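Local atomic coordinates of solute binding protein MsmE (Bacillus subtilis subsp. subtilis str. 168, PDB entry 4R6H), a protein that binds melibiose, raffinose and stachyose as the solute-binding component of an ABC transporter that imports these sugars. Residues A[145-150]-A[265-270]. Residues are numbered along the deposited sequence; the frame is centred on the assembly and turned at random. Where two conformers were deposited one is given.
Sequences LAYNRN and IAFTMQ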
loop_
_atom_site.group_PDB
_atom_site.type_symbol
_atom_site.label_atom_id
_atom_site.label_comp_id
_atom_site.label_asym_id
_atom_site.label_seq_id
_atom_site.Cartn_x
_atom_site.Cartn_y
_atom_site.Cartn_z
ATOM N N LEU A 145 -5.096 6.914 -7.727
ATOM C CA LEU A 145 -4.366 8.030 -8.291
ATOM C C LEU A 145 -4.688 9.307 -7.517
ATOM O O LEU A 145 -5.876 9.543 -7.181
ATOM C CB LEU A 145 -4.776 8.253 -9.752
ATOM C CG LEU A 145 -4.579 7.104 -10.703
ATOM C CD1 LEU A 145 -5.215 7.382 -12.042
ATOM C CD2 LEU A 145 -3.107 6.820 -10.912
ATOM N N ALA A 146 -3.681 10.125 -7.300
ATOM C CA ALA A 146 -3.861 11.465 -6.764
ATOM C C ALA A 146 -3.933 12.459 -7.917
ATOM O O ALA A 146 -3.300 12.275 -8.956
ATOM C CB ALA A 146 -2.738 11.832 -5.840
ATOM N N TYR A 147 -4.723 13.534 -7.749
ATOM C CA TYR A 147 -4.904 14.451 -8.844
ATOM C C TYR A 147 -5.254 15.845 -8.352
ATOM O O TYR A 147 -5.774 16.021 -7.254
ATOM C CB TYR A 147 -6.000 13.961 -9.794
ATOM C CG TYR A 147 -7.385 14.018 -9.215
ATOM C CD1 TYR A 147 -7.831 13.089 -8.272
ATOM C CD2 TYR A 147 -8.250 15.060 -9.539
ATOM C CE1 TYR A 147 -9.113 13.170 -7.727
ATOM C CE2 TYR A 147 -9.506 15.127 -9.016
ATOM C CZ TYR A 147 -9.937 14.181 -8.112
ATOM O OH TYR A 147 -11.196 14.290 -7.517
ATOM N N ASN A 148 -4.977 16.831 -9.200
ATOM C CA ASN A 148 -5.294 18.234 -8.937
ATOM C C ASN A 148 -6.711 18.510 -9.392
ATOM O O ASN A 148 -6.997 18.498 -10.578
ATOM C CB ASN A 148 -4.288 19.111 -9.668
ATOM C CG ASN A 148 -4.482 20.567 -9.414
ATOM O OD1 ASN A 148 -5.623 21.059 -9.368
ATOM N ND2 ASN A 148 -3.380 21.285 -9.286
ATOM N N ARG A 149 -7.618 18.694 -8.436
ATOM C CA ARG A 149 -9.041 18.856 -8.746
ATOM C C ARG A 149 -9.303 20.059 -9.658
ATOM O O ARG A 149 -10.107 19.967 -10.595
ATOM C CB ARG A 149 -9.840 19.011 -7.471
ATOM C CG ARG A 149 -9.721 17.880 -6.458
ATOM C CD ARG A 149 -10.588 18.191 -5.243
ATOM N NE ARG A 149 -10.498 17.253 -4.138
ATOM C CZ ARG A 149 -11.290 16.192 -3.958
ATOM N NH1 ARG A 149 -11.096 15.476 -2.879
ATOM N NH2 ARG A 149 -12.274 15.881 -4.798
ATOM N N ASN A 150 -8.599 21.144 -9.406
ATOM C CA ASN A 150 -8.821 22.377 -10.146
ATOM C C ASN A 150 -8.398 22.224 -11.605
ATOM O O ASN A 150 -9.077 22.751 -12.491
ATOM C CB ASN A 150 -8.038 23.485 -9.449
ATOM C CG ASN A 150 -8.003 23.312 -7.908
ATOM O OD1 ASN A 150 -8.896 23.803 -7.221
ATOM N ND2 ASN A 150 -6.994 22.561 -7.369
ATOM N N ILE A 265 1.254 19.716 -11.988
ATOM C CA ILE A 265 1.050 18.271 -12.146
ATOM C C ILE A 265 -0.419 17.947 -12.087
ATOM O O ILE A 265 -1.093 18.341 -11.129
ATOM C CB ILE A 265 1.772 17.479 -11.025
ATOM C CG1 ILE A 265 3.305 17.546 -11.168
ATOM C CG2 ILE A 265 1.359 16.010 -11.029
ATOM C CD1 ILE A 265 4.046 17.038 -9.950
ATOM N N ALA A 266 -0.956 17.216 -13.059
ATOM C CA ALA A 266 -2.369 16.806 -12.994
ATOM C C ALA A 266 -2.602 15.544 -12.171
ATOM O O ALA A 266 -3.409 15.554 -11.254
ATOM C CB ALA A 266 -2.966 16.655 -14.384
ATOM N N PHE A 267 -1.908 14.463 -12.503
ATOM C CA PHE A 267 -2.032 13.167 -11.822
ATOM C C PHE A 267 -0.675 12.664 -11.355
ATOM O O PHE A 267 0.355 12.906 -11.980
ATOM C CB PHE A 267 -2.554 12.112 -12.760
ATOM C CG PHE A 267 -3.971 12.288 -13.200
ATOM C CD1 PHE A 267 -5.012 11.702 -12.481
ATOM C CD2 PHE A 267 -4.273 12.940 -14.403
ATOM C CE1 PHE A 267 -6.314 11.785 -12.941
ATOM C CE2 PHE A 267 -5.585 13.052 -14.847
ATOM C CZ PHE A 267 -6.604 12.472 -14.126
ATOM N N THR A 268 -0.705 11.867 -10.292
ATOM C CA THR A 268 0.468 11.091 -9.870
ATOM C C THR A 268 -0.026 9.886 -9.105
ATOM O O THR A 268 -1.157 9.884 -8.652
ATOM C CB THR A 268 1.495 11.949 -9.088
ATOM O OG1 THR A 268 2.742 11.266 -9.027
ATOM C CG2 THR A 268 1.026 12.268 -7.671
ATOM N N MET A 269 0.787 8.839 -8.989
ATOM C CA MET A 269 0.386 7.688 -8.186
ATOM C C MET A 269 0.312 8.066 -6.740
ATOM O O MET A 269 1.047 8.930 -6.249
ATOM C CB MET A 269 1.373 6.538 -8.342
ATOM C CG MET A 269 1.603 5.984 -9.737
ATOM S SD MET A 269 0.316 5.132 -10.632
ATOM C CE MET A 269 -0.124 3.799 -9.475
ATOM N N GLN A 270 -0.641 7.447 -6.040
ATOM C CA GLN A 270 -0.901 7.910 -4.695
ATOM C C GLN A 270 0.249 7.626 -3.752
ATOM O O GLN A 270 0.765 6.509 -3.712
ATOM C CB GLN A 270 -2.125 7.211 -4.225
ATOM C CG GLN A 270 -2.793 7.907 -3.099
ATOM C CD GLN A 270 -4.107 7.261 -2.880
ATOM O OE1 GLN A 270 -4.817 6.964 -3.852
ATOM N NE2 GLN A 270 -4.472 7.074 -1.635
HETATM O O HOH W 1 -0.627 20.556 -9.573
#
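Phe267 brings ring atom CD1 to 3.6 Å from Tyr147 CB, approaching obliquely, on the sheet face these two residues share as a non-hydrogen-bonded antiparallel pair. Tyr147 has CG between its backbone N and carbonyl carbon (chi1 69°), which carries its phenol away from the 265-270 segment, so that CB, rather than the phenol end, makes the closest approach to Phe267. Leu145 CD1 also approaches Phe267, and its other methyl, CD2, lies 3.8 Å from Met269 SD; the branched Leu145 can thus touch both the ring and the thioether. Phe166 of helix 163-177 meets the Phe267 ring edge-to-face. On the other face small Ala146 sits beside Thr268, whose OG1 bonds to Trp185 O. Their backbones exchange two hydrogen bonds, and Asn148 N adds a third, to Ala266 O (2.9 Å).

Asn148 suits the strand's end because its amide serves both ways: OD1 accepts from Ile151 N and Asn150 ND2, while ND2 donates hydrogen bonds to Asn263 OD1 and to a water that bonds to Ile265 O. A leucine here would probably leave the helix start uncapped and break the water link to Ile265. This antiparallel pair, whose strand 141-148 leads straight into a helix N-capped by Asn148, belongs to the mixed sheet of an alpha/beta lobe in a bacterial solute-binding protein.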